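Local structure of amidohydrolase 3 domain-containing protein (Pyrococcus furiosus, 3ICJ) at residues A[86-98]-A[491-503]. The protein is an uncharacterized zinc-binding amidohydrolase that probably hydrolyses carbon-nitrogen bonds other than peptide bonds, its natural substrate being unknown. Numbering follows the deposited sequence.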
ATOM      1  N   ILE A  86      28.613  11.576  13.627  1.00 35.38           N
ATOM      2  CA  ILE A  86      27.589  10.898  14.440  1.00 37.45           C
ATOM      3  C   ILE A  86      28.152   9.570  14.936  1.00 40.19           C
ATOM      4  O   ILE A  86      28.381   8.642  14.141  1.00 37.66           O
ATOM      5  CB  ILE A  86      26.258  10.639  13.662  1.00 42.00           C
ATOM      6  CG1 ILE A  86      25.702  11.929  13.030  1.00 41.91           C
ATOM      7  CG2 ILE A  86      25.223   9.925  14.560  1.00 40.06           C
ATOM      8  CD1 ILE A  86      24.733  12.704  13.895  1.00 53.48           C
ATOM      9  N   ASP A  87      28.388   9.482  16.245  1.00 35.89           N
ATOM     10  CA  ASP A  87      28.947   8.277  16.851  1.00 37.05           C
ATOM     11  C   ASP A  87      27.802   7.328  17.202  1.00 36.33           C
ATOM     12  O   ASP A  87      27.018   7.603  18.101  1.00 31.25           O
ATOM     13  CB  ASP A  87      29.784   8.636  18.088  1.00 43.21           C
ATOM     14  CG  ASP A  87      30.732   7.519  18.515  1.00 49.28           C
ATOM     15  OD1 ASP A  87      30.323   6.337  18.530  1.00 46.28           O
ATOM     16  OD2 ASP A  87      31.893   7.839  18.864  1.00 55.99           O
ATOM     17  N   LEU A  88      27.707   6.209  16.476  1.00 36.34           N
ATOM     18  CA  LEU A  88      26.612   5.245  16.668  1.00 37.29           C
ATOM     19  C   LEU A  88      26.664   4.496  18.004  1.00 41.43           C
ATOM     20  O   LEU A  88      25.639   3.998  18.471  1.00 42.28           O
ATOM     21  CB  LEU A  88      26.547   4.251  15.499  1.00 40.53           C
ATOM     22  CG  LEU A  88      26.264   4.905  14.143  1.00 32.09           C
ATOM     23  CD1 LEU A  88      26.638   3.942  13.023  1.00 31.33           C
ATOM     24  CD2 LEU A  88      24.823   5.369  14.034  1.00 34.10           C
ATOM     25  N   LYS A  89      27.851   4.424  18.591  1.00 37.74           N
ATOM     26  CA  LYS A  89      28.071   3.741  19.852  1.00 41.14           C
ATOM     27  C   LYS A  89      27.576   2.315  19.787  1.00 35.90           C
ATOM     28  O   LYS A  89      26.841   1.874  20.649  1.00 35.35           O
ATOM     29  CB  LYS A  89      27.400   4.491  21.002  1.00 39.55           C
ATOM     30  CG  LYS A  89      27.906   5.902  21.202  1.00 50.37           C
ATOM     31  CD  LYS A  89      27.666   6.388  22.620  1.00 48.99           C
ATOM     32  CE  LYS A  89      27.626   7.888  22.686  1.00 58.81           C
ATOM     33  NZ  LYS A  89      28.985   8.455  22.841  1.00 63.38           N
ATOM     34  N   GLY A  90      27.983   1.602  18.747  1.00 35.94           N
ATOM     35  CA  GLY A  90      27.657   0.187  18.606  1.00 31.41           C
ATOM     36  C   GLY A  90      26.271  -0.110  18.054  1.00 33.97           C
ATOM     37  O   GLY A  90      25.912  -1.276  17.902  1.00 37.33           O
ATOM     38  N   LYS A  91      25.493   0.933  17.753  1.00 37.64           N
ATOM     39  CA  LYS A  91      24.143   0.765  17.211  1.00 37.84           C
ATOM     40  C   LYS A  91      24.172   0.272  15.771  1.00 38.40           C
ATOM     41  O   LYS A  91      25.215   0.300  15.104  1.00 36.93           O
ATOM     42  CB  LYS A  91      23.330   2.061  17.304  1.00 36.68           C
ATOM     43  CG  LYS A  91      22.761   2.334  18.693  1.00 35.56           C
ATOM     44  CD  LYS A  91      21.923   3.610  18.679  1.00 44.31           C
ATOM     45  CE  LYS A  91      21.843   4.244  20.052  1.00 52.47           C
ATOM     46  NZ  LYS A  91      23.163   4.817  20.455  1.00 59.99           N
ATOM     47  N   PHE A  92      23.018  -0.171  15.296  1.00 35.58           N
ATOM     48  CA  PHE A  92      22.896  -0.723  13.944  1.00 38.79           C
ATOM     49  C   PHE A  92      22.189   0.235  12.981  1.00 36.50           C
ATOM     50  O   PHE A  92      21.258   0.934  13.366  1.00 42.11           O
ATOM     51  CB  PHE A  92      22.193  -2.084  13.982  1.00 36.72           C
ATOM     52  CG  PHE A  92      22.942  -3.130  14.786  1.00 43.08           C
ATOM     53  CD1 PHE A  92      23.797  -4.030  14.152  1.00 46.31           C
ATOM     54  CD2 PHE A  92      22.806  -3.203  16.170  1.00 41.45           C
ATOM     55  CE1 PHE A  92      24.515  -4.982  14.894  1.00 35.73           C
ATOM     56  CE2 PHE A  92      23.506  -4.154  16.913  1.00 49.53           C
ATOM     57  CZ  PHE A  92      24.359  -5.045  16.271  1.00 46.13           C
ATOM     58  N   VAL A  93      22.668   0.288  11.741  1.00 36.49           N
ATOM     59  CA  VAL A  93      22.009   1.059  10.685  1.00 38.29           C
ATOM     60  C   VAL A  93      21.567   0.081   9.576  1.00 33.57           C
ATOM     61  O   VAL A  93      22.225  -0.931   9.344  1.00 34.63           O
ATOM     62  CB  VAL A  93      22.938   2.168  10.129  1.00 36.97           C
ATOM     63  CG1 VAL A  93      22.271   2.968   9.022  1.00 32.80           C
ATOM     64  CG2 VAL A  93      23.396   3.129  11.243  1.00 37.57           C
ATOM     65  N   MET A  94      20.455   0.382   8.909  1.00 33.98           N
ATOM     66  CA  MET A  94      20.025  -0.389   7.713  1.00 29.97           C
ATOM     67  C   MET A  94      19.281   0.530   6.725  1.00 35.73           C
ATOM     68  O   MET A  94      18.782   1.591   7.136  1.00 34.81           O
ATOM     69  CB  MET A  94      19.154  -1.607   8.141  1.00 33.44           C
ATOM     70  CG  MET A  94      17.722  -1.292   8.687  1.00 33.43           C
ATOM     71  SD  MET A  94      16.632  -2.759   8.886  1.00 28.99           S
ATOM     72  CE  MET A  94      15.935  -2.862   7.231  1.00 36.58           C
ATOM     73  N   PRO A  95      19.185   0.135   5.427  1.00 30.55           N
ATOM     74  CA  PRO A  95      18.359   0.917   4.505  1.00 34.29           C
ATOM     75  C   PRO A  95      16.934   0.992   5.047  1.00 36.12           C
ATOM     76  O   PRO A  95      16.435   0.005   5.634  1.00 31.09           O
ATOM     77  CB  PRO A  95      18.399   0.091   3.205  1.00 33.67           C
ATOM     78  CG  PRO A  95      19.662  -0.727   3.321  1.00 36.85           C
ATOM     79  CD  PRO A  95      19.736  -1.075   4.776  1.00 34.04           C
ATOM     80  N   ALA A  96      16.309   2.164   4.911  1.00 36.53           N
ATOM     81  CA  ALA A  96      14.943   2.337   5.354  1.00 35.24           C
ATOM     82  C   ALA A  96      13.996   1.447   4.545  1.00 37.81           C
ATOM     83  O   ALA A  96      14.304   1.049   3.409  1.00 34.71           O
ATOM     84  CB  ALA A  96      14.521   3.808   5.275  1.00 29.00           C
ATOM     85  N   PHE A  97      12.869   1.103   5.160  1.00 32.18           N
ATOM     86  CA  PHE A  97      11.863   0.291   4.492  1.00 34.26           C
ATOM     87  C   PHE A  97      11.265   1.043   3.313  1.00 31.05           C
ATOM     88  O   PHE A  97      11.193   2.272   3.318  1.00 35.27           O
ATOM     89  CB  PHE A  97      10.773  -0.145   5.469  1.00 32.46           C
ATOM     90  CG  PHE A  97      11.255  -1.135   6.496  1.00 37.04           C
ATOM     91  CD1 PHE A  97      11.514  -2.447   6.139  1.00 42.16           C
ATOM     92  CD2 PHE A  97      11.476  -0.738   7.819  1.00 34.77           C
ATOM     93  CE1 PHE A  97      11.992  -3.374   7.080  1.00 36.32           C
ATOM     94  CE2 PHE A  97      11.929  -1.673   8.781  1.00 35.43           C
ATOM     95  CZ  PHE A  97      12.194  -2.985   8.396  1.00 37.02           C
ATOM     96  N   PHE A  98      10.856   0.279   2.315  1.00 34.41           N
ATOM     97  CA  PHE A  98      10.249   0.796   1.111  1.00 34.83           C
ATOM     98  C   PHE A  98       9.006  -0.065   0.962  1.00 38.03           C
ATOM     99  O   PHE A  98       9.113  -1.255   0.649  1.00 35.27           O
ATOM    100  CB  PHE A  98      11.225   0.591  -0.069  1.00 36.52           C
ATOM    101  CG  PHE A  98      10.852   1.326  -1.356  1.00 39.93           C
ATOM    102  CD1 PHE A  98      11.835   1.982  -2.084  1.00 39.03           C
ATOM    103  CD2 PHE A  98       9.534   1.384  -1.823  1.00 33.98           C
ATOM    104  CE1 PHE A  98      11.525   2.661  -3.279  1.00 40.47           C
ATOM    105  CE2 PHE A  98       9.211   2.064  -3.014  1.00 42.41           C
ATOM    106  CZ  PHE A  98      10.209   2.710  -3.735  1.00 36.73           C
ATOM    107  N   ARG A 491      20.577   6.920  -2.571  1.00 38.45           N
ATOM    108  CA  ARG A 491      19.951   7.931  -1.722  1.00 37.37           C
ATOM    109  C   ARG A 491      20.013   7.453  -0.275  1.00 37.45           C
ATOM    110  O   ARG A 491      19.745   6.283   0.016  1.00 34.08           O
ATOM    111  CB  ARG A 491      18.503   8.181  -2.122  1.00 31.68           C
ATOM    112  CG  ARG A 491      18.348   8.993  -3.363  1.00 40.82           C
ATOM    113  CD  ARG A 491      16.967   8.819  -3.932  1.00 49.66           C
ATOM    114  NE  ARG A 491      16.880   9.438  -5.250  1.00 57.44           N
ATOM    115  CZ  ARG A 491      16.512  10.696  -5.462  1.00 62.09           C
ATOM    116  NH1 ARG A 491      16.475  11.173  -6.696  1.00 70.14           N
ATOM    117  NH2 ARG A 491      16.173  11.476  -4.441  1.00 64.93           N
ATOM    118  N   ALA A 492      20.394   8.363   0.618  1.00 37.85           N
ATOM    119  CA  ALA A 492      20.685   7.993   1.996  1.00 44.35           C
ATOM    120  C   ALA A 492      19.406   7.945   2.820  1.00 39.50           C
ATOM    121  O   ALA A 492      19.106   8.877   3.561  1.00 40.54           O
ATOM    122  CB  ALA A 492      21.699   8.956   2.606  1.00 43.98           C
ATOM    123  N   GLU A 493      18.636   6.875   2.641  1.00 36.23           N
ATOM    124  CA  GLU A 493      17.455   6.620   3.454  1.00 36.84           C
ATOM    125  C   GLU A 493      17.838   5.477   4.373  1.00 35.47           C
ATOM    126  O   GLU A 493      18.026   4.343   3.936  1.00 36.58           O
ATOM    127  CB  GLU A 493      16.220   6.275   2.597  1.00 38.93           C
ATOM    128  CG  GLU A 493      15.832   7.316   1.537  1.00 35.38           C
ATOM    129  CD  GLU A 493      15.214   8.591   2.096  1.00 29.72           C
ATOM    130  OE1 GLU A 493      15.043   8.718   3.332  1.00 36.39           O
ATOM    131  OE2 GLU A 493      14.900   9.478   1.287  1.00 34.16           O
ATOM    132  N   TYR A 494      18.029   5.802   5.644  1.00 34.22           N
ATOM    133  CA  TYR A 494      18.492   4.826   6.606  1.00 34.63           C
ATOM    134  C   TYR A 494      17.719   4.927   7.890  1.00 35.33           C
ATOM    135  O   TYR A 494      17.163   5.987   8.215  1.00 32.96           O
ATOM    136  CB  TYR A 494      19.998   5.004   6.892  1.00 34.90           C
ATOM    137  CG  TYR A 494      20.358   6.350   7.509  1.00 37.19           C
ATOM    138  CD1 TYR A 494      20.355   6.533   8.895  1.00 38.67           C
ATOM    139  CD2 TYR A 494      20.735   7.428   6.704  1.00 35.90           C
ATOM    140  CE1 TYR A 494      20.691   7.755   9.459  1.00 42.05           C
ATOM    141  CE2 TYR A 494      21.079   8.658   7.262  1.00 42.12           C
ATOM    142  CZ  TYR A 494      21.055   8.814   8.634  1.00 47.05           C
ATOM    143  OH  TYR A 494      21.392  10.031   9.178  1.00 53.92           O
ATOM    144  N   ILE A 495      17.713   3.836   8.647  1.00 35.67           N
ATOM    145  CA  ILE A 495      17.138   3.875   9.981  1.00 35.43           C
ATOM    146  C   ILE A 495      18.170   3.340  10.974  1.00 37.67           C
ATOM    147  O   ILE A 495      19.042   2.554  10.604  1.00 36.14           O
ATOM    148  CB  ILE A 495      15.785   3.100  10.073  1.00 38.15           C
ATOM    149  CG1 ILE A 495      15.945   1.655   9.581  1.00 39.24           C
ATOM    150  CG2 ILE A 495      14.693   3.847   9.302  1.00 31.55           C
ATOM    151  CD1 ILE A 495      14.722   0.765   9.785  1.00 42.92           C
ATOM    152  N   ILE A 496      18.079   3.800  12.218  1.00 34.93           N
ATOM    153  CA  ILE A 496      19.032   3.431  13.268  1.00 39.37           C
ATOM    154  C   ILE A 496      18.313   2.578  14.318  1.00 39.81           C
ATOM    155  O   ILE A 496      17.276   2.967  14.845  1.00 37.24           O
ATOM    156  CB  ILE A 496      19.685   4.684  13.922  1.00 36.48           C
ATOM    157  CG1 ILE A 496      20.372   5.554  12.851  1.00 37.76           C
ATOM    158  CG2 ILE A 496      20.668   4.284  15.044  1.00 37.74           C
ATOM    159  CD1 ILE A 496      20.798   6.934  13.344  1.00 42.71           C
ATOM    160  N   LEU A 497      18.881   1.411  14.607  1.00 37.84           N
ATOM    161  CA  LEU A 497      18.258   0.432  15.491  1.00 35.43           C
ATOM    162  C   LEU A 497      19.197   0.099  16.666  1.00 33.76           C
ATOM    163  O   LEU A 497      20.428   0.044  16.494  1.00 36.13           O
ATOM    164  CB  LEU A 497      17.930  -0.839  14.681  1.00 36.56           C
ATOM    165  CG  LEU A 497      16.942  -0.718  13.516  1.00 39.72           C
ATOM    166  CD1 LEU A 497      17.053  -1.912  12.601  1.00 39.36           C
ATOM    167  CD2 LEU A 497      15.507  -0.547  14.039  1.00 42.84           C
ATOM    168  N   ASP A 498      18.613  -0.084  17.852  1.00 36.04           N
ATOM    169  CA  ASP A 498      19.352  -0.544  19.033  1.00 41.91           C
ATOM    170  C   ASP A 498      19.818  -1.997  18.918  1.00 41.60           C
ATOM    171  O   ASP A 498      20.909  -2.324  19.362  1.00 40.47           O
ATOM    172  CB  ASP A 498      18.507  -0.386  20.305  1.00 45.55           C
ATOM    173  CG  ASP A 498      18.294   1.063  20.689  1.00 48.17           C
ATOM    174  OD1 ASP A 498      19.128   1.920  20.320  1.00 49.58           O
ATOM    175  OD2 ASP A 498      17.284   1.344  21.363  1.00 56.59           O
ATOM    176  N   ARG A 499      18.978  -2.855  18.343  1.00 42.54           N
ATOM    177  CA  ARG A 499      19.277  -4.287  18.187  1.00 48.33           C
ATOM    178  C   ARG A 499      19.646  -4.631  16.739  1.00 46.86           C
ATOM    179  O   ARG A 499      19.250  -3.925  15.812  1.00 41.89           O
ATOM    180  CB  ARG A 499      18.074  -5.141  18.629  1.00 50.84           C
ATOM    181  CG  ARG A 499      16.755  -4.724  17.974  1.00 65.52           C
ATOM    182  CD  ARG A 499      15.742  -5.856  17.806  1.00 81.22           C
ATOM    183  NE  ARG A 499      14.466  -5.367  17.261  1.00 90.21           N
ATOM    184  CZ  ARG A 499      14.200  -5.184  15.966  1.00 90.58           C
ATOM    185  NH1 ARG A 499      13.008  -4.733  15.593  1.00 88.48           N
ATOM    186  NH2 ARG A 499      15.116  -5.447  15.040  1.00 88.58           N
ATOM    187  N   ASP A 500      20.407  -5.713  16.562  1.00 46.76           N
ATOM    188  CA  ASP A 500      20.714  -6.265  15.237  1.00 41.12           C
ATOM    189  C   ASP A 500      19.429  -6.694  14.534  1.00 40.15           C
ATOM    190  O   ASP A 500      18.700  -7.543  15.055  1.00 38.74           O
ATOM    191  CB  ASP A 500      21.641  -7.479  15.356  1.00 39.68           C
ATOM    192  CG  ASP A 500      22.332  -7.837  14.044  1.00 40.39           C
ATOM    193  OD1 ASP A 500      23.363  -8.530  14.109  1.00 34.56           O
ATOM    194  OD2 ASP A 500      21.872  -7.435  12.952  1.00 40.53           O
ATOM    195  N   PRO A 501      19.159  -6.116  13.342  1.00 39.37           N
ATOM    196  CA  PRO A 501      17.989  -6.549  12.585  1.00 40.75           C
ATOM    197  C   PRO A 501      18.075  -7.986  12.052  1.00 41.86           C
ATOM    198  O   PRO A 501      17.050  -8.531  11.678  1.00 45.53           O
ATOM    199  CB  PRO A 501      17.903  -5.522  11.436  1.00 43.47           C
ATOM    200  CG  PRO A 501      19.289  -4.968  11.289  1.00 38.75           C
ATOM    201  CD  PRO A 501      19.830  -4.958  12.705  1.00 35.93           C
ATOM    202  N   LEU A 502      19.263  -8.600  12.040  1.00 41.79           N
ATOM    203  CA  LEU A 502      19.399 -10.003  11.614  1.00 47.15           C
ATOM    204  C   LEU A 502      19.229 -11.065  12.720  1.00 52.11           C
ATOM    205  O   LEU A 502      19.183 -12.263  12.423  1.00 54.67           O
ATOM    206  CB  LEU A 502      20.698 -10.228  10.832  1.00 46.03           C
ATOM    207  CG  LEU A 502      20.668  -9.768   9.366  1.00 45.83           C
ATOM    208  CD1 LEU A 502      21.908 -10.236   8.628  1.00 47.33           C
ATOM    209  CD2 LEU A 502      19.442 -10.290   8.661  1.00 37.27           C
ATOM    210  N   LYS A 503      19.110 -10.628  13.976  1.00 58.04           N
ATOM    211  CA  LYS A 503      18.967 -11.538  15.131  1.00 58.90           C
ATOM    212  C   LYS A 503      17.540 -12.035  15.408  1.00 60.29           C
ATOM    213  O   LYS A 503      16.551 -11.342  15.152  1.00 59.11           O
ATOM    214  CB  LYS A 503      19.558 -10.894  16.389  1.00 60.31           C
ATOM    215  CG  LYS A 503      20.747 -11.634  17.010  1.00 70.57           C
ATOM    216  CD  LYS A 503      21.843 -12.007  16.009  1.00 73.33           C
ATOM    217  CE  LYS A 503      22.737 -13.100  16.600  1.00 82.40           C
ATOM    218  NZ  LYS A 503      23.740 -13.635  15.634  1.00 85.50           N
TER
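F92 and L497 exchange a pair of backbone hydrogen bonds, F92 N to L497 O at 2.9 Å and L497 N to F92 O at 2.7 Å, the latter almost straight at 174°. M94 and I495 repeat the exchange, and A96 N closes the ladder on E493 O (2.9 Å) from above the carbonyl plane. P95 and Y494 form a non-hydrogen-bonded pair, which costs the proline no bond; P95 CA-H faces E493 O. Strand 494-497 thus runs antiparallel to the start of strand 92-102, which also pairs in parallel with strand 44-49 and, in the amidohydrolase barrel, leads to zinc ligands H101, at its end, and H103 just after. D500 CA and CB cover the F92 ring face, CB in a CH-pi contact 4.0 Å from the centroid; the anti chi1 (-163°) carries the carboxylate out past CE1, stacked but displaced, planes 16° apart. D500 OD2 accepts from L502 N (3.0 Å) in an Asx turn and is also hydrogen-bonded to Y46 OH. M94 SD touches L497 CD1 (3.8 Å) and P501 CB. E493 OE2 takes a salt bridge from R289 and a hydrogen bond from N264, OE1 one with H237. K91 N and NZ reach L88 O from opposite faces; NZ makes no salt bridge with D498.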